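Local coordinates for hypothetical protein, IPT/TIG domain protein (Bacteroides ovatus, PDB 4HW6) that is of unknown function but, pairing an IPT/TIG domain with a six-bladed beta-propeller, probably binds carbohydrate as an auxiliary nutrient-binding protein, at residues Asn140-Met145 / Gly273-Ile278; Ala185-Thr190 / Met195-Asp200; Tyr243-His248 / Val267-Lys272; Val300-Asn303 / Lys308-Val311. All blocks are in the same frame, centred on the assembly; numbering follows the deposited sequence.

How the interactions relate
Following the chain from the N terminus, the IPT/TIG domain comes first and the propeller after it. Interaction 1 opens at Asn140 and closes a long loop when the chain returns at 273-278, joining the innermost strands of two blades. Two contacts nest inside that loop, one after the other: interaction 2 closes a short hairpin within the next blade, and interaction 3 holds the exit of the following blade against the loop that follows strand 242-244. Interaction 4 opens after interaction 1 has closed and ties the end of strand 296-301 to the connection before strand 313-315. None of the loops cross. Side chains touch between interactions 1 and 2, 1 and 3, and 3 and 4.

Interaction 1: Asn140-Met145 / Gly273-Ile278; sequences NIWRMM and GSNFHI
Arg143 and His277 meet by a CH-pi contact, with CD of the arginine over one ring face, 4.2 Å from the His277 centroid. The side chains run past each other in opposite directions, and the guanidinium and imidazole planes stand 75° apart. NE lies over the same face, yet at 3.7 Å from His277 ND1 it makes no direct hydrogen bond. Beside this pair, Asn275 ND2 comes to the edge of the Trp142 ring, 3.9 Å from CZ2; the amide OD1 is taken by Lys231.

Water supplies the hydrogen bonding across the gap. One water accepts from Arg143 NE and is 2.9 Å from His277 ND1; a second accepts from Arg143 NH2 and lies 2.8 Å from Phe276 O.

Within its own segment, Arg143 NH1 donates to Trp142 O at 2.8 Å while sitting over the centre of the Trp142 indole, and it also bonds Asn338. Trp142 and Arg143 both face Val158 in a classic beta bulge, which sets these consecutive side chains together. A leucine in place of Arg143 would probably leave both waters without their donor and Trp142 O without this bond.

The two innermost strands belong to blades three places apart in the propeller, and their polar groups are joined through two bridging waters, with the CH-pi contact as the direct touch between Arg143 and His277.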
loop_
_atom_site.group_PDB
_atom_site.type_symbol
_atom_site.label_atom_id
_atom_site.label_comp_id
_atom_site.label_asym_id
_atom_site.label_seq_id
_atom_site.Cartn_x
_atom_site.Cartn_y
_atom_site.Cartn_z
ATOM N N ASN A 140 0.406 14.434 10.827
ATOM C CA ASN A 140 -0.698 13.490 10.992
ATOM C C ASN A 140 -1.097 12.875 9.673
ATOM O O ASN A 140 -1.782 13.515 8.855
ATOM C CB ASN A 140 -1.892 14.214 11.619
ATOM C CG ASN A 140 -3.005 13.275 12.051
ATOM O OD1 ASN A 140 -2.909 12.066 11.889
ATOM N ND2 ASN A 140 -4.058 13.844 12.632
ATOM N N ILE A 141 -0.698 11.627 9.467
ATOM C CA ILE A 141 -0.992 10.940 8.215
ATOM C C ILE A 141 -2.247 10.064 8.445
ATOM O O ILE A 141 -2.159 8.867 8.703
ATOM C CB ILE A 141 0.220 10.109 7.729
ATOM C CG1 ILE A 141 1.532 10.907 7.798
ATOM C CG2 ILE A 141 -0.014 9.664 6.285
ATOM C CD1 ILE A 141 2.777 10.018 7.749
ATOM N N TRP A 142 -3.417 10.679 8.355
ATOM C CA TRP A 142 -4.612 10.128 8.964
ATOM C C TRP A 142 -5.342 9.138 8.047
ATOM O O TRP A 142 -5.677 8.032 8.464
ATOM C CB TRP A 142 -5.531 11.281 9.418
ATOM C CG TRP A 142 -6.823 10.821 10.008
ATOM C CD1 TRP A 142 -8.060 11.015 9.479
ATOM C CD2 TRP A 142 -7.005 10.088 11.214
ATOM N NE1 TRP A 142 -9.009 10.432 10.279
ATOM C CE2 TRP A 142 -8.392 9.848 11.350
ATOM C CE3 TRP A 142 -6.140 9.615 12.200
ATOM C CZ2 TRP A 142 -8.926 9.166 12.435
ATOM C CZ3 TRP A 142 -6.676 8.930 13.282
ATOM C CH2 TRP A 142 -8.052 8.697 13.378
ATOM N N ARG A 143 -5.641 9.554 6.822
ATOM C CA ARG A 143 -6.250 8.680 5.813
ATOM C C ARG A 143 -5.671 9.029 4.447
ATOM O O ARG A 143 -5.651 10.210 4.066
ATOM C CB ARG A 143 -7.768 8.864 5.726
ATOM C CG ARG A 143 -8.546 8.555 6.989
ATOM C CD ARG A 143 -8.583 7.066 7.285
ATOM N NE ARG A 143 -9.371 6.778 8.498
ATOM C CZ ARG A 143 -8.888 6.550 9.722
ATOM N NH1 ARG A 143 -7.596 6.601 9.985
ATOM N NH2 ARG A 143 -9.730 6.259 10.711
HETATM N N MSE A 144 -5.230 8.007 3.708
HETATM C CA MSE A 144 -4.627 8.159 2.381
HETATM C C MSE A 144 -5.545 7.715 1.263
HETATM O O MSE A 144 -6.379 6.811 1.439
HETATM C CB MSE A 144 -3.399 7.239 2.233
HETATM C CG MSE A 144 -2.246 7.594 3.008
HETATM SE SE MSE A 144 -0.936 6.130 2.797
HETATM C CE MSE A 144 0.475 7.129 3.654
HETATM N N MSE A 145 -5.352 8.323 0.092
HETATM C CA MSE A 145 -6.061 7.885 -1.113
HETATM C C MSE A 145 -5.315 8.325 -2.377
HETATM O O MSE A 145 -4.947 9.493 -2.531
HETATM C CB MSE A 145 -7.454 8.505 -1.067
HETATM C CG MSE A 145 -8.323 8.287 -2.226
HETATM SE SE MSE A 145 -9.228 6.589 -2.194
HETATM C CE MSE A 145 -9.157 6.097 -0.329
ATOM N N GLY A 273 -21.297 7.346 18.374
ATOM C CA GLY A 273 -20.437 8.038 19.338
ATOM C C GLY A 273 -18.985 7.625 19.250
ATOM O O GLY A 273 -18.264 7.616 20.248
ATOM N N SER A 274 -18.527 7.310 18.047
ATOM C CA SER A 274 -17.215 6.710 17.861
ATOM C C SER A 274 -16.784 6.938 16.413
ATOM O O SER A 274 -17.583 7.392 15.584
ATOM C CB SER A 274 -17.296 5.185 18.174
ATOM O OG SER A 274 -16.013 4.615 18.381
ATOM N N ASN A 275 -15.524 6.658 16.113
ATOM C CA ASN A 275 -15.020 6.824 14.775
ATOM C C ASN A 275 -15.290 5.530 14.013
ATOM O O ASN A 275 -15.093 4.429 14.556
ATOM C CB ASN A 275 -13.501 7.061 14.794
ATOM C CG ASN A 275 -13.116 8.493 15.110
ATOM O OD1 ASN A 275 -13.959 9.331 15.410
ATOM N ND2 ASN A 275 -11.822 8.772 15.053
ATOM N N PHE A 276 -15.692 5.662 12.754
ATOM C CA PHE A 276 -15.839 4.517 11.866
ATOM C C PHE A 276 -15.141 4.854 10.564
ATOM O O PHE A 276 -15.021 6.017 10.203
ATOM C CB PHE A 276 -17.328 4.207 11.600
ATOM C CG PHE A 276 -18.101 3.918 12.848
ATOM C CD1 PHE A 276 -17.998 2.680 13.465
ATOM C CD2 PHE A 276 -18.892 4.896 13.445
ATOM C CE1 PHE A 276 -18.666 2.426 14.655
ATOM C CE2 PHE A 276 -19.569 4.635 14.613
ATOM C CZ PHE A 276 -19.462 3.393 15.221
ATOM N N HIS A 277 -14.723 3.821 9.859
ATOM C CA HIS A 277 -14.188 3.964 8.513
ATOM C C HIS A 277 -14.813 2.885 7.674
ATOM O O HIS A 277 -14.663 1.698 7.963
ATOM C CB HIS A 277 -12.677 3.812 8.505
ATOM C CG HIS A 277 -12.058 4.084 7.172
ATOM N ND1 HIS A 277 -12.113 5.320 6.566
ATOM C CD2 HIS A 277 -11.407 3.267 6.313
ATOM C CE1 HIS A 277 -11.515 5.249 5.389
ATOM N NE2 HIS A 277 -11.079 4.011 5.211
ATOM N N ILE A 278 -15.495 3.307 6.621
ATOM C CA ILE A 278 -16.199 2.394 5.722
ATOM C C ILE A 278 -15.398 2.248 4.439
ATOM O O ILE A 278 -14.913 3.234 3.899
ATOM C CB ILE A 278 -17.618 2.909 5.440
ATOM C CG1 ILE A 278 -18.443 2.945 6.740
ATOM C CG2 ILE A 278 -18.343 1.986 4.432
ATOM C CD1 ILE A 278 -19.777 3.660 6.615
HETATM O O HOH W 1 -12.365 7.660 8.301
HETATM O O HOH W 2 -12.482 6.969 10.990
#

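Interaction 2: Ala185-Thr190 / Met195-Asp200; sequences ADVNFT and MVVVDD
The Phe189 ring and the Met195 side chain lie side by side, pointing the same way. Ring atom CE2 is 3.8 Å from Met195 CB, and CZ comes equally near to CE, because a bend at chi3 (-74°) brings the selenomethionine methyl back to the ring. Met145, on a strand of the preceding blade, also touches Phe189. A second flat group, the Asn188 amide, receives Phe189 N on OD1 at 2.7 Å in its carbonyl plane, on a lone pair, while ND2 is bonded to Cys233 O. An alanine at Phe189 would probably open a gap beside Met195 and leave its methyl end less firmly held.

These residues form a beta hairpin made of the innermost strand of a four-stranded propeller blade and its neighbour, running antiparallel at 161°. Asn188 and Val196 are a hydrogen-bonded pair, with Asn188 N giving to Val196 O at 3.0 Å and Val196 N returning to Asn188 O at 2.8 Å. Val187 and Val197, on the same face as Phe189 and Met195, are a non-hydrogen-bonded pair; Val187 CG2, anti to the backbone N, reaches Met195 CG.

Toward the turn, the Thr190 and Val196 side chains cross at about a right angle and pack tightly, their CG2 atoms 3.5 Å apart, while Thr190 OG1 accepts from Asp194 N. At the far end Ala185 CB sits 4.1 Å from Val198 CG1 and touches Asp200 CB as well. Asp200 itself forms a salt bridge with Lys231, and Asp186 OD2 is bonded to Cys233 N and Thr232 OG1.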
loop_
_atom_site.group_PDB
_atom_site.type_symbol
_atom_site.label_atom_id
_atom_site.label_comp_id
_atom_site.label_asym_id
_atom_site.label_seq_id
_atom_site.Cartn_x
_atom_site.Cartn_y
_atom_site.Cartn_z
ATOM N N ALA A 185 -11.412 14.637 8.100
ATOM C CA ALA A 185 -11.523 13.286 8.678
ATOM C C ALA A 185 -11.348 12.138 7.692
ATOM O O ALA A 185 -11.031 11.025 8.098
ATOM C CB ALA A 185 -12.868 13.145 9.391
ATOM N N ASP A 186 -11.626 12.374 6.413
ATOM C CA ASP A 186 -11.510 11.336 5.395
ATOM C C ASP A 186 -11.457 11.989 4.004
ATOM O O ASP A 186 -11.829 13.151 3.832
ATOM C CB ASP A 186 -12.674 10.329 5.504
ATOM C CG ASP A 186 -12.383 8.970 4.796
ATOM O OD1 ASP A 186 -11.205 8.714 4.389
ATOM O OD2 ASP A 186 -13.328 8.127 4.696
ATOM N N VAL A 187 -10.990 11.219 3.032
ATOM C CA VAL A 187 -10.870 11.682 1.641
ATOM C C VAL A 187 -11.223 10.513 0.742
ATOM O O VAL A 187 -10.895 9.363 1.048
ATOM C CB VAL A 187 -9.460 12.257 1.315
ATOM C CG1 VAL A 187 -8.346 11.242 1.628
ATOM C CG2 VAL A 187 -9.397 12.733 -0.128
ATOM N N ASN A 188 -11.932 10.799 -0.334
ATOM C CA ASN A 188 -12.238 9.803 -1.347
ATOM C C ASN A 188 -12.460 10.539 -2.662
ATOM O O ASN A 188 -12.261 11.748 -2.727
ATOM C CB ASN A 188 -13.475 8.976 -0.941
ATOM C CG ASN A 188 -13.444 7.569 -1.486
ATOM O OD1 ASN A 188 -12.990 7.317 -2.626
ATOM N ND2 ASN A 188 -13.925 6.626 -0.681
ATOM N N PHE A 189 -12.830 9.812 -3.710
ATOM C CA PHE A 189 -13.137 10.399 -5.000
ATOM C C PHE A 189 -14.469 9.880 -5.521
ATOM O O PHE A 189 -14.802 8.686 -5.371
ATOM C CB PHE A 189 -12.020 10.091 -6.000
ATOM C CG PHE A 189 -10.721 10.778 -5.672
ATOM C CD1 PHE A 189 -9.862 10.262 -4.738
ATOM C CD2 PHE A 189 -10.367 11.944 -6.306
ATOM C CE1 PHE A 189 -8.697 10.932 -4.409
ATOM C CE2 PHE A 189 -9.205 12.602 -5.993
ATOM C CZ PHE A 189 -8.360 12.093 -5.045
ATOM N N THR A 190 -15.207 10.764 -6.159
ATOM C CA THR A 190 -16.484 10.393 -6.757
ATOM C C THR A 190 -16.232 9.612 -8.058
ATOM O O THR A 190 -15.099 9.520 -8.532
ATOM C CB THR A 190 -17.349 11.624 -7.054
ATOM O OG1 THR A 190 -16.757 12.400 -8.110
ATOM C CG2 THR A 190 -17.535 12.512 -5.808
HETATM N N MSE A 195 -12.778 15.175 -5.874
HETATM C CA MSE A 195 -12.258 14.779 -4.559
HETATM C C MSE A 195 -13.254 15.128 -3.456
HETATM O O MSE A 195 -13.663 16.259 -3.365
HETATM C CB MSE A 195 -10.947 15.513 -4.298
HETATM C CG MSE A 195 -10.237 15.102 -3.031
HETATM SE SE MSE A 195 -8.759 16.358 -2.688
HETATM C CE MSE A 195 -7.548 15.720 -4.061
ATOM N N VAL A 196 -13.616 14.154 -2.627
ATOM C CA VAL A 196 -14.507 14.345 -1.484
ATOM C C VAL A 196 -13.667 14.446 -0.225
ATOM O O VAL A 196 -12.728 13.672 -0.042
ATOM C CB VAL A 196 -15.464 13.126 -1.331
ATOM C CG1 VAL A 196 -16.509 13.365 -0.245
ATOM C CG2 VAL A 196 -16.136 12.814 -2.655
ATOM N N VAL A 197 -13.964 15.424 0.623
ATOM C CA VAL A 197 -13.287 15.556 1.910
ATOM C C VAL A 197 -14.337 15.788 2.999
ATOM O O VAL A 197 -15.213 16.668 2.871
ATOM C CB VAL A 197 -12.291 16.728 1.922
ATOM C CG1 VAL A 197 -11.613 16.831 3.286
ATOM C CG2 VAL A 197 -11.245 16.586 0.812
ATOM N N VAL A 198 -14.240 15.010 4.065
ATOM C CA VAL A 198 -15.148 15.135 5.192
ATOM C C VAL A 198 -14.577 16.117 6.193
ATOM O O VAL A 198 -13.403 16.027 6.537
ATOM C CB VAL A 198 -15.392 13.761 5.860
ATOM C CG1 VAL A 198 -16.182 13.932 7.176
ATOM C CG2 VAL A 198 -16.155 12.878 4.889
ATOM N N ASP A 199 -15.395 17.059 6.666
ATOM C CA ASP A 199 -15.037 17.954 7.771
ATOM C C ASP A 199 -15.804 17.469 9.001
ATOM O O ASP A 199 -17.029 17.474 8.984
ATOM C CB ASP A 199 -15.463 19.374 7.455
ATOM C CG ASP A 199 -15.010 20.408 8.503
ATOM O OD1 ASP A 199 -14.166 20.103 9.399
ATOM O OD2 ASP A 199 -15.463 21.583 8.376
ATOM N N ASP A 200 -15.086 17.054 10.039
ATOM C CA ASP A 200 -15.695 16.637 11.309
ATOM C C ASP A 200 -15.862 17.876 12.183
ATOM O O ASP A 200 -14.879 18.373 12.761
ATOM C CB ASP A 200 -14.812 15.587 11.993
ATOM C CG ASP A 200 -15.330 15.174 13.379
ATOM O OD1 ASP A 200 -16.438 15.590 13.802
ATOM O OD2 ASP A 200 -14.587 14.443 14.054
#

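Interaction 3: Tyr243-His248 / Val267-Lys272; sequences YYTRYH and VMMDTK
Lys272 lies alongside the backbone of Tyr247 and His248. Its CG sits between the backbone N and the carbonyl carbon (chi1 61°), and the chain beyond it is extended, so the aliphatic part passes one carbonyl after another. CB is 3.7 Å from Tyr247 O, and farther along CD comes to the same distance from His248 O. Tyr247 O itself is probably hydrogen-bonded to Gly273 N. The ammonium NZ stays 3.6 Å from His248 O, and no hydrogen bond crosses the two segments.

Deeper in, Thr245 and Met269 meet at about a right angle, with the threonine methyl CG2 4.1 Å from the selenium atom SE of Met269. That selenomethionine is bent at chi3 (62°), and it also packs on Phe276 and Ile289 of the following blade.

The fold here is a blade exit in the beta-propeller. The chain turns a corner at Val267, leaves strand 265-268 and passes the end of strand 242-244 on its way to strand 276-280, the innermost strand of the next blade.

The CB atoms of Tyr247 and His248 point away from 267-272. CD1 of Tyr247 lies 3.5 Å above the His248 ring plane, over its centre. Within 267-272, Thr271 OG1 donates to Asp270 OD1 at 2.8 Å, meeting it from above the carboxylate plane. Asp270 further bonds the hydroxyls of Tyr291 and Tyr298, and Thr271 OG1 is bonded to His319.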
loop_
_atom_site.group_PDB
_atom_site.type_symbol
_atom_site.label_atom_id
_atom_site.label_comp_id
_atom_site.label_asym_id
_atom_site.label_seq_id
_atom_site.Cartn_x
_atom_site.Cartn_y
_atom_site.Cartn_z
ATOM N N TYR A 243 -21.308 7.267 1.249
ATOM C CA TYR A 243 -21.809 6.711 2.497
ATOM C C TYR A 243 -20.995 7.227 3.662
ATOM O O TYR A 243 -19.764 7.235 3.618
ATOM C CB TYR A 243 -21.815 5.167 2.462
ATOM C CG TYR A 243 -22.814 4.575 1.459
ATOM C CD1 TYR A 243 -22.555 4.585 0.076
ATOM C CD2 TYR A 243 -24.008 3.987 1.891
ATOM C CE1 TYR A 243 -23.453 4.038 -0.836
ATOM C CE2 TYR A 243 -24.927 3.446 0.977
ATOM C CZ TYR A 243 -24.628 3.463 -0.385
ATOM O OH TYR A 243 -25.526 2.936 -1.296
ATOM N N TYR A 244 -21.686 7.670 4.720
ATOM C CA TYR A 244 -21.013 8.263 5.860
ATOM C C TYR A 244 -21.683 7.961 7.189
ATOM O O TYR A 244 -22.804 7.453 7.227
ATOM C CB TYR A 244 -20.847 9.768 5.673
ATOM C CG TYR A 244 -22.126 10.595 5.618
ATOM C CD1 TYR A 244 -22.889 10.692 4.449
ATOM C CD2 TYR A 244 -22.561 11.308 6.730
ATOM C CE1 TYR A 244 -24.027 11.482 4.401
ATOM C CE2 TYR A 244 -23.707 12.091 6.688
ATOM C CZ TYR A 244 -24.425 12.196 5.521
ATOM O OH TYR A 244 -25.578 12.965 5.476
ATOM N N THR A 245 -20.953 8.248 8.274
ATOM C CA THR A 245 -21.495 8.213 9.613
ATOM C C THR A 245 -21.316 9.577 10.278
ATOM O O THR A 245 -20.453 10.370 9.871
ATOM C CB THR A 245 -20.827 7.135 10.520
ATOM O OG1 THR A 245 -19.462 7.488 10.786
ATOM C CG2 THR A 245 -20.872 5.751 9.890
ATOM N N ARG A 246 -22.182 9.839 11.253
ATOM C CA ARG A 246 -22.129 11.014 12.124
ATOM C C ARG A 246 -22.126 10.597 13.589
ATOM O O ARG A 246 -22.876 9.721 14.006
ATOM C CB ARG A 246 -23.368 11.879 11.921
ATOM C CG ARG A 246 -23.473 12.544 10.559
ATOM C CD ARG A 246 -24.768 13.313 10.461
ATOM N NE ARG A 246 -25.904 12.394 10.528
ATOM C CZ ARG A 246 -27.171 12.711 10.760
ATOM N NH1 ARG A 246 -27.552 13.964 10.994
ATOM N NH2 ARG A 246 -28.083 11.744 10.775
ATOM N N TYR A 247 -21.304 11.272 14.383
ATOM C CA TYR A 247 -21.104 10.931 15.779
ATOM C C TYR A 247 -22.373 10.669 16.568
ATOM O O TYR A 247 -22.435 9.702 17.321
ATOM C CB TYR A 247 -20.261 12.023 16.445
ATOM C CG TYR A 247 -19.867 11.732 17.876
ATOM C CD1 TYR A 247 -20.695 12.079 18.926
ATOM C CD2 TYR A 247 -18.633 11.145 18.180
ATOM C CE1 TYR A 247 -20.334 11.826 20.229
ATOM C CE2 TYR A 247 -18.276 10.872 19.478
ATOM C CZ TYR A 247 -19.117 11.208 20.499
ATOM O OH TYR A 247 -18.768 10.947 21.825
ATOM N N HIS A 248 -23.388 11.522 16.408
ATOM C CA HIS A 248 -24.560 11.446 17.262
ATOM C C HIS A 248 -25.711 10.558 16.777
ATOM O O HIS A 248 -26.797 10.583 17.372
ATOM C CB HIS A 248 -25.084 12.844 17.519
ATOM C CG HIS A 248 -24.182 13.662 18.377
ATOM N ND1 HIS A 248 -24.043 13.428 19.730
ATOM C CD2 HIS A 248 -23.361 14.702 18.079
ATOM C CE1 HIS A 248 -23.188 14.306 20.234
ATOM N NE2 HIS A 248 -22.769 15.097 19.258
ATOM N N VAL A 267 -29.136 2.372 6.836
ATOM C CA VAL A 267 -29.379 1.265 7.767
ATOM C C VAL A 267 -28.996 1.685 9.167
ATOM O O VAL A 267 -28.112 2.519 9.336
ATOM C CB VAL A 267 -28.584 -0.006 7.331
ATOM C CG1 VAL A 267 -27.094 0.142 7.587
ATOM C CG2 VAL A 267 -29.156 -1.267 7.986
HETATM N N MSE A 268 -29.654 1.119 10.175
HETATM C CA MSE A 268 -29.250 1.348 11.568
HETATM C C MSE A 268 -27.948 0.612 11.851
HETATM O O MSE A 268 -27.674 -0.450 11.283
HETATM C CB MSE A 268 -30.309 0.846 12.557
HETATM C CG MSE A 268 -31.621 1.596 12.510
HETATM SE SE MSE A 268 -31.426 3.489 12.893
HETATM C CE MSE A 268 -30.530 3.524 14.632
HETATM N N MSE A 269 -27.160 1.176 12.757
HETATM C CA MSE A 269 -25.981 0.519 13.300
HETATM C C MSE A 269 -26.196 0.290 14.787
HETATM O O MSE A 269 -27.059 0.903 15.422
HETATM C CB MSE A 269 -24.716 1.358 13.061
HETATM C CG MSE A 269 -24.178 1.259 11.647
HETATM SE SE MSE A 269 -22.580 2.366 11.393
HETATM C CE MSE A 269 -21.455 1.435 12.693
ATOM N N ASP A 270 -25.408 -0.609 15.353
ATOM C CA ASP A 270 -25.573 -0.966 16.747
ATOM C C ASP A 270 -24.750 -0.076 17.699
ATOM O O ASP A 270 -24.819 -0.244 18.914
ATOM C CB ASP A 270 -25.250 -2.459 16.960
ATOM C CG ASP A 270 -23.784 -2.799 16.727
ATOM O OD1 ASP A 270 -22.922 -1.918 16.497
ATOM O OD2 ASP A 270 -23.484 -4.006 16.778
ATOM N N THR A 271 -23.996 0.863 17.128
ATOM C CA THR A 271 -23.057 1.725 17.862
ATOM C C THR A 271 -23.026 3.108 17.231
ATOM O O THR A 271 -23.109 3.253 16.024
ATOM C CB THR A 271 -21.640 1.101 17.810
ATOM O OG1 THR A 271 -21.712 -0.235 18.316
ATOM C CG2 THR A 271 -20.589 1.891 18.639
ATOM N N LYS A 272 -22.908 4.124 18.071
ATOM C CA LYS A 272 -22.639 5.488 17.609
ATOM C C LYS A 272 -21.597 6.073 18.543
ATOM O O LYS A 272 -21.064 5.382 19.414
ATOM C CB LYS A 272 -23.914 6.331 17.628
ATOM C CG LYS A 272 -24.562 6.495 18.999
ATOM C CD LYS A 272 -25.758 7.434 18.958
ATOM C CE LYS A 272 -26.411 7.550 20.324
ATOM N NZ LYS A 272 -27.473 8.584 20.297
#

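Interaction 4: Val300-Asn303 / Lys308-Val311; sequences VDYN and KLAV
Val300 and Leu309 cross obliquely, with CG2 of the valine 3.8 Å from CB of the leucine. The same CG2, anti to the backbone N, also comes to 3.3 Å from Ala310 O. A little farther along, Leu309 CD2 approaches the Tyr302 ring at its edge, near the ring plane, 4.0 Å from CD1.

Two nearly straight backbone bonds hold these side chains in register: Ala310 N gives to Asp301 O at 3.0 Å, and Asn303 N gives to Lys308 O at 2.9 Å. Between them Tyr302 is bridged to Leu309. A water extends the pairing by one step, accepting from Asp301 N and donating to Val311 O at 2.7 Å.

In the next shell, within the turn, Asn303 OD1 accepts from Thr306 N, and Asp301 OD1 forms a salt bridge with Arg299. Tyr302 OH is bonded to Asn239, while Leu309 packs on Tyr243, Val267 and Trp280.

The contact thus folds the chain back after strand 296-301 of a propeller blade. Polar backbone atoms are paired in the middle and bridged by water at one end, whereas Val300 packs back on its own blade and Leu309 reaches Tyr243 and Val267 of the preceding one.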
loop_
_atom_site.group_PDB
_atom_site.type_symbol
_atom_site.label_atom_id
_atom_site.label_comp_id
_atom_site.label_asym_id
_atom_site.label_seq_id
_atom_site.Cartn_x
_atom_site.Cartn_y
_atom_site.Cartn_z
ATOM N N VAL A 300 -21.309 -4.868 5.910
ATOM C CA VAL A 300 -22.661 -4.460 5.514
ATOM C C VAL A 300 -22.864 -4.822 4.037
ATOM O O VAL A 300 -22.111 -4.398 3.158
ATOM C CB VAL A 300 -22.934 -2.978 5.816
ATOM C CG1 VAL A 300 -21.901 -2.060 5.154
ATOM C CG2 VAL A 300 -24.368 -2.640 5.414
ATOM N N ASP A 301 -23.838 -5.674 3.773
ATOM C CA ASP A 301 -24.129 -6.122 2.424
ATOM C C ASP A 301 -24.976 -5.106 1.665
ATOM O O ASP A 301 -25.800 -4.404 2.258
ATOM C CB ASP A 301 -24.865 -7.467 2.458
ATOM C CG ASP A 301 -23.972 -8.631 2.920
ATOM O OD1 ASP A 301 -22.792 -8.671 2.566
ATOM O OD2 ASP A 301 -24.469 -9.523 3.625
ATOM N N TYR A 302 -24.756 -5.055 0.353
ATOM C CA TYR A 302 -25.500 -4.193 -0.571
ATOM C C TYR A 302 -26.373 -5.047 -1.466
ATOM O O TYR A 302 -25.882 -5.970 -2.120
ATOM C CB TYR A 302 -24.524 -3.329 -1.390
ATOM C CG TYR A 302 -25.180 -2.438 -2.401
ATOM C CD1 TYR A 302 -25.838 -1.280 -2.008
ATOM C CD2 TYR A 302 -25.128 -2.732 -3.753
ATOM C CE1 TYR A 302 -26.445 -0.461 -2.925
ATOM C CE2 TYR A 302 -25.725 -1.912 -4.688
ATOM C CZ TYR A 302 -26.381 -0.768 -4.270
ATOM O OH TYR A 302 -26.973 0.031 -5.219
ATOM N N ASN A 303 -27.679 -4.763 -1.472
ATOM C CA ASN A 303 -28.613 -5.460 -2.342
ATOM C C ASN A 303 -28.741 -4.652 -3.614
ATOM O O ASN A 303 -29.280 -3.543 -3.593
ATOM C CB ASN A 303 -29.983 -5.604 -1.668
ATOM C CG ASN A 303 -31.008 -6.330 -2.544
ATOM O OD1 ASN A 303 -31.130 -6.084 -3.752
ATOM N ND2 ASN A 303 -31.756 -7.233 -1.927
ATOM N N LYS A 308 -30.548 -1.270 -1.298
ATOM C CA LYS A 308 -30.536 -1.097 0.147
ATOM C C LYS A 308 -29.450 -1.880 0.839
ATOM O O LYS A 308 -29.013 -2.936 0.361
ATOM C CB LYS A 308 -31.900 -1.465 0.739
ATOM C CG LYS A 308 -32.990 -0.483 0.293
ATOM C CD LYS A 308 -34.272 -0.661 1.080
ATOM C CE LYS A 308 -35.306 0.373 0.647
ATOM N NZ LYS A 308 -36.656 0.087 1.216
ATOM N N LEU A 309 -29.043 -1.357 1.999
ATOM C CA LEU A 309 -28.096 -2.029 2.882
ATOM C C LEU A 309 -28.772 -3.003 3.835
ATOM O O LEU A 309 -29.844 -2.728 4.369
ATOM C CB LEU A 309 -27.298 -0.996 3.691
ATOM C CG LEU A 309 -26.511 0.078 2.937
ATOM C CD1 LEU A 309 -25.686 0.955 3.884
ATOM C CD2 LEU A 309 -25.576 -0.585 1.929
ATOM N N ALA A 310 -28.134 -4.139 4.068
ATOM C CA ALA A 310 -28.590 -5.094 5.056
ATOM C C ALA A 310 -28.072 -4.734 6.449
ATOM O O ALA A 310 -27.188 -3.871 6.616
ATOM C CB ALA A 310 -28.166 -6.508 4.675
ATOM N N VAL A 311 -28.614 -5.422 7.452
ATOM C CA VAL A 311 -28.157 -5.259 8.823
ATOM C C VAL A 311 -26.667 -5.615 8.869
ATOM O O VAL A 311 -26.279 -6.707 8.413
ATOM C CB VAL A 311 -28.947 -6.163 9.793
ATOM C CG1 VAL A 311 -28.305 -6.132 11.168
ATOM C CG2 VAL A 311 -30.412 -5.705 9.869
HETATM O O HOH W 3 -24.860 -7.063 6.136
#